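Local coordinates for protein ethanolamine kinase Pv091845 (Plasmodium vivax, PDB 2QG7) that probably phosphorylates ethanolamine, the first step in making phosphatidylethanolamine from ethanolamine in the malaria parasite, at residues 232-240 / 355-363. Numbering follows the deposited sequence.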
ATOM      1  N   ARG D 232       1.051  17.043 -35.401  1.00 81.64           N
ATOM      2  CA  ARG D 232       0.075  17.230 -34.303  1.00 79.22           C
ATOM      3  C   ARG D 232      -0.039  16.024 -33.321  1.00 77.28           C
ATOM      4  O   ARG D 232      -1.144  15.504 -33.085  1.00 77.75           O
ATOM      5  CB  ARG D 232      -1.307  17.653 -34.850  1.00 79.08           C
ATOM      6  N   PRO D 233       1.092  15.593 -32.719  1.00 75.08           N
ATOM      7  CA  PRO D 233       1.011  14.356 -31.955  1.00 73.20           C
ATOM      8  C   PRO D 233       0.780  14.550 -30.432  1.00 71.18           C
ATOM      9  O   PRO D 233       0.846  15.678 -29.909  1.00 70.46           O
ATOM     10  CB  PRO D 233       2.376  13.709 -32.239  1.00 73.17           C
ATOM     11  CG  PRO D 233       3.346  14.952 -32.182  1.00 74.03           C
ATOM     12  CD  PRO D 233       2.460  16.154 -32.663  1.00 75.14           C
ATOM     13  N   SER D 234       0.471  13.430 -29.764  1.00 68.73           N
ATOM     14  CA  SER D 234       0.335  13.344 -28.325  1.00 65.75           C
ATOM     15  C   SER D 234       1.726  13.314 -27.693  1.00 64.80           C
ATOM     16  O   SER D 234       2.692  12.794 -28.289  1.00 64.82           O
ATOM     17  CB  SER D 234      -0.458  12.090 -27.958  1.00 66.00           C
ATOM     18  OG  SER D 234      -0.543  11.888 -26.540  1.00 64.33           O
ATOM     19  N   PHE D 235       1.828  13.886 -26.487  1.00 62.63           N
ATOM     20  CA  PHE D 235       3.081  13.926 -25.736  1.00 59.89           C
ATOM     21  C   PHE D 235       3.145  12.776 -24.711  1.00 58.65           C
ATOM     22  O   PHE D 235       4.146  12.633 -24.001  1.00 58.53           O
ATOM     23  CB  PHE D 235       3.194  15.265 -25.017  1.00 59.78           C
ATOM     24  CG  PHE D 235       3.833  16.353 -25.833  1.00 59.56           C
ATOM     25  CD1 PHE D 235       4.882  17.093 -25.315  1.00 60.68           C
ATOM     26  CD2 PHE D 235       3.385  16.656 -27.105  1.00 60.18           C
ATOM     27  CE1 PHE D 235       5.466  18.123 -26.064  1.00 60.88           C
ATOM     28  CE2 PHE D 235       3.986  17.665 -27.853  1.00 58.67           C
ATOM     29  CZ  PHE D 235       5.013  18.391 -27.330  1.00 58.54           C
ATOM     30  N   LEU D 236       2.085  11.975 -24.659  1.00 55.83           N
ATOM     31  CA  LEU D 236       1.881  10.973 -23.638  1.00 54.69           C
ATOM     32  C   LEU D 236       2.835   9.793 -23.739  1.00 54.65           C
ATOM     33  O   LEU D 236       3.465   9.404 -22.745  1.00 53.72           O
ATOM     34  CB  LEU D 236       0.414  10.504 -23.663  1.00 53.68           C
ATOM     35  CG  LEU D 236      -0.131   9.363 -22.818  1.00 52.41           C
ATOM     36  CD1 LEU D 236       0.196   9.512 -21.297  1.00 51.58           C
ATOM     37  CD2 LEU D 236      -1.627   9.292 -23.053  1.00 50.60           C
ATOM     38  N   TRP D 237       2.936   9.232 -24.939  1.00 54.54           N
ATOM     39  CA  TRP D 237       3.724   8.024 -25.167  1.00 54.55           C
ATOM     40  C   TRP D 237       5.207   8.311 -25.184  1.00 55.38           C
ATOM     41  O   TRP D 237       6.000   7.475 -24.808  1.00 55.94           O
ATOM     42  CB  TRP D 237       3.280   7.345 -26.459  1.00 53.69           C
ATOM     43  CG  TRP D 237       1.824   7.314 -26.552  1.00 52.48           C
ATOM     44  CD1 TRP D 237       1.046   8.072 -27.370  1.00 53.10           C
ATOM     45  CD2 TRP D 237       0.925   6.525 -25.755  1.00 52.50           C
ATOM     46  NE1 TRP D 237      -0.278   7.789 -27.163  1.00 53.25           N
ATOM     47  CE2 TRP D 237      -0.386   6.852 -26.169  1.00 50.86           C
ATOM     48  CE3 TRP D 237       1.102   5.578 -24.732  1.00 48.60           C
ATOM     49  CZ2 TRP D 237      -1.514   6.263 -25.612  1.00 50.29           C
ATOM     50  CZ3 TRP D 237      -0.008   4.990 -24.192  1.00 49.31           C
ATOM     51  CH2 TRP D 237      -1.304   5.333 -24.629  1.00 51.77           C
ATOM     52  N   ASN D 238       5.573   9.500 -25.639  1.00 56.43           N
ATOM     53  CA  ASN D 238       6.928   9.992 -25.510  1.00 57.44           C
ATOM     54  C   ASN D 238       7.350  10.082 -24.047  1.00 57.51           C
ATOM     55  O   ASN D 238       8.509   9.852 -23.730  1.00 58.27           O
ATOM     56  CB  ASN D 238       7.017  11.389 -26.144  1.00 58.47           C
ATOM     57  CG  ASN D 238       8.442  11.950 -26.147  1.00 60.63           C
ATOM     58  OD1 ASN D 238       9.274  11.576 -26.997  1.00 62.52           O
ATOM     59  ND2 ASN D 238       8.720  12.868 -25.202  1.00 62.31           N
ATOM     60  N   THR D 239       6.410  10.446 -23.171  1.00 57.20           N
ATOM     61  CA  THR D 239       6.665  10.645 -21.741  1.00 57.40           C
ATOM     62  C   THR D 239       6.732   9.299 -21.022  1.00 57.59           C
ATOM     63  O   THR D 239       7.660   9.067 -20.246  1.00 57.76           O
ATOM     64  CB  THR D 239       5.599  11.544 -21.082  1.00 56.87           C
ATOM     65  OG1 THR D 239       5.586  12.804 -21.747  1.00 58.26           O
ATOM     66  CG2 THR D 239       5.903  11.804 -19.633  1.00 57.10           C
ATOM     67  N   ILE D 240       5.767   8.420 -21.305  1.00 57.59           N
ATOM     68  CA  ILE D 240       5.767   7.064 -20.746  1.00 57.69           C
ATOM     69  C   ILE D 240       7.030   6.283 -21.117  1.00 57.56           C
ATOM     70  O   ILE D 240       7.644   5.665 -20.259  1.00 57.98           O
ATOM     71  CB  ILE D 240       4.485   6.262 -21.121  1.00 57.37           C
ATOM     72  CG1 ILE D 240       3.249   6.965 -20.586  1.00 54.68           C
ATOM     73  CG2 ILE D 240       4.544   4.842 -20.544  1.00 58.35           C
ATOM     74  CD1 ILE D 240       1.966   6.246 -20.939  1.00 51.77           C
ATOM     75  N   SER D 355       1.388  19.793 -17.868  1.00 47.95           N
ATOM     76  CA  SER D 355       0.518  20.180 -18.986  1.00 48.38           C
ATOM     77  C   SER D 355       1.181  20.148 -20.335  1.00 48.04           C
ATOM     78  O   SER D 355       2.241  20.750 -20.555  1.00 48.50           O
ATOM     79  CB  SER D 355      -0.094  21.542 -18.741  1.00 48.25           C
ATOM     80  OG  SER D 355      -0.921  21.462 -17.602  1.00 51.07           O
ATOM     81  N   CYS D 356       0.548  19.409 -21.232  1.00 47.86           N
ATOM     82  CA  CYS D 356       1.010  19.291 -22.604  1.00 48.00           C
ATOM     83  C   CYS D 356      -0.093  18.654 -23.409  1.00 47.41           C
ATOM     84  O   CYS D 356      -1.149  18.297 -22.860  1.00 47.04           O
ATOM     85  CB  CYS D 356       2.300  18.476 -22.701  1.00 49.01           C
ATOM     86  SG  CYS D 356       2.198  16.857 -21.909  1.00 51.22           S
ATOM     87  N   PRO D 357       0.087  18.612 -24.731  1.00 47.67           N
ATOM     88  CA  PRO D 357      -0.930  18.018 -25.605  1.00 47.46           C
ATOM     89  C   PRO D 357      -1.012  16.496 -25.501  1.00 47.26           C
ATOM     90  O   PRO D 357      -0.074  15.812 -25.803  1.00 48.11           O
ATOM     91  CB  PRO D 357      -0.495  18.481 -26.997  1.00 47.04           C
ATOM     92  CG  PRO D 357       0.531  19.609 -26.747  1.00 46.70           C
ATOM     93  CD  PRO D 357       1.186  19.242 -25.496  1.00 47.82           C
ATOM     94  N   MET D 358      -2.144  15.980 -25.054  1.00 47.93           N
ATOM     95  CA  MET D 358      -2.346  14.542 -24.964  1.00 47.72           C
ATOM     96  C   MET D 358      -3.775  14.265 -25.367  1.00 46.96           C
ATOM     97  O   MET D 358      -4.553  15.198 -25.499  1.00 47.78           O
ATOM     98  CB  MET D 358      -2.157  14.078 -23.508  1.00 47.60           C
ATOM     99  CG  MET D 358      -0.745  14.109 -22.998  1.00 48.88           C
ATOM    100  SD  MET D 358      -0.520  13.333 -21.377  1.00 50.36           S
ATOM    101  CE  MET D 358       1.240  13.621 -21.170  1.00 44.08           C
ATOM    102  N   GLU D 359      -4.118  12.986 -25.499  1.00 46.50           N
ATOM    103  CA  GLU D 359      -5.477  12.513 -25.634  1.00 44.85           C
ATOM    104  C   GLU D 359      -6.333  13.027 -24.493  1.00 45.36           C
ATOM    105  O   GLU D 359      -5.948  12.943 -23.338  1.00 45.80           O
ATOM    106  CB  GLU D 359      -5.493  10.988 -25.628  1.00 44.60           C
ATOM    107  CG  GLU D 359      -4.887  10.318 -26.874  1.00 46.11           C
ATOM    108  CD  GLU D 359      -3.391  10.087 -26.808  1.00 50.31           C
ATOM    109  OE1 GLU D 359      -2.690  10.736 -25.968  1.00 53.58           O
ATOM    110  OE2 GLU D 359      -2.880   9.237 -27.596  1.00 51.49           O
ATOM    111  N   ARG D 360      -7.513  13.539 -24.827  1.00 45.22           N
ATOM    112  CA  ARG D 360      -8.438  14.083 -23.857  1.00 44.16           C
ATOM    113  C   ARG D 360      -8.920  13.030 -22.910  1.00 43.84           C
ATOM    114  O   ARG D 360      -9.344  13.346 -21.782  1.00 44.68           O
ATOM    115  CB  ARG D 360      -9.631  14.797 -24.536  1.00 44.30           C
ATOM    116  CG  ARG D 360     -10.469  13.940 -25.491  1.00 46.03           C
ATOM    117  CD  ARG D 360     -11.897  14.439 -25.625  1.00 45.69           C
ATOM    118  NE  ARG D 360     -12.758  13.522 -26.396  1.00 47.72           N
ATOM    119  CZ  ARG D 360     -14.035  13.747 -26.762  1.00 48.51           C
ATOM    120  NH1 ARG D 360     -14.649  14.890 -26.449  1.00 45.54           N
ATOM    121  NH2 ARG D 360     -14.711  12.818 -27.461  1.00 44.50           N
ATOM    122  N   ALA D 361      -8.880  11.780 -23.360  1.00 42.63           N
ATOM    123  CA  ALA D 361      -9.377  10.658 -22.568  1.00 42.01           C
ATOM    124  C   ALA D 361      -8.375  10.287 -21.452  1.00 42.39           C
ATOM    125  O   ALA D 361      -8.795   9.877 -20.362  1.00 42.41           O
ATOM    126  CB  ALA D 361      -9.678   9.494 -23.434  1.00 41.49           C
ATOM    127  N   TYR D 362      -7.070  10.471 -21.707  1.00 42.32           N
ATOM    128  CA  TYR D 362      -6.074  10.390 -20.640  1.00 42.82           C
ATOM    129  C   TYR D 362      -6.337  11.318 -19.415  1.00 42.74           C
ATOM    130  O   TYR D 362      -6.268  10.865 -18.265  1.00 41.69           O
ATOM    131  CB  TYR D 362      -4.690  10.640 -21.179  1.00 42.86           C
ATOM    132  CG  TYR D 362      -3.671  10.561 -20.101  1.00 45.68           C
ATOM    133  CD1 TYR D 362      -3.142   9.319 -19.693  1.00 45.44           C
ATOM    134  CD2 TYR D 362      -3.234  11.724 -19.453  1.00 48.43           C
ATOM    135  CE1 TYR D 362      -2.181   9.243 -18.681  1.00 44.92           C
ATOM    136  CE2 TYR D 362      -2.289  11.657 -18.408  1.00 47.69           C
ATOM    137  CZ  TYR D 362      -1.761  10.414 -18.043  1.00 46.76           C
ATOM    138  OH  TYR D 362      -0.832  10.379 -17.024  1.00 46.27           O
ATOM    139  N   ASP D 363      -6.633  12.596 -19.676  1.00 41.70           N
ATOM    140  CA  ASP D 363      -6.850  13.571 -18.626  1.00 40.96           C
ATOM    141  C   ASP D 363      -8.071  13.286 -17.772  1.00 40.56           C
ATOM    142  O   ASP D 363      -8.069  13.570 -16.582  1.00 42.25           O
ATOM    143  CB  ASP D 363      -6.942  14.967 -19.232  1.00 42.02           C
ATOM    144  CG  ASP D 363      -6.284  16.048 -18.370  1.00 42.14           C
ATOM    145  OD1 ASP D 363      -5.496  15.714 -17.431  1.00 44.24           O
ATOM    146  OD2 ASP D 363      -6.562  17.234 -18.666  1.00 41.38           O
TER
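S234 faces E359 at the point where a loop turns into helix 236-251, and its hydroxyl works in two directions. With chi1 at 176°, OG is swung away from its own backbone N; it donates to E359 OE1, which it meets from above the carboxylate plane, and it also accepts from L236 N at 3.2 Å, capping the new helix. Next, F235 N donates a 2.8 Å hydrogen bond to P357 O, while P357 CD sits over one face of the F235 ring, 3.9 Å from its centroid, as a CH-pi contact. C356 SG packs against F235 CB, the sulfur lying oblique to the ring. Strand 356-359, paired antiparallel with 290-293, runs at 101° to the helix start in the helical part of this kinase-like fold, and E359 serves as N-cap residue of helix 360-369. L236 then packs against two neighbouring groups, the extended M358 chain and the Y362 ring: L236 CB lies 3.8 Å from M358 SD, and L236 CD1 sits over one face of the Y362 ring, 3.8 Å from its centroid, a second CH-pi contact. W237 NE1 finally donates a 3.0 Å hydrogen bond to E359 OE2 on its syn side, indole and carboxylate planes nearly perpendicular.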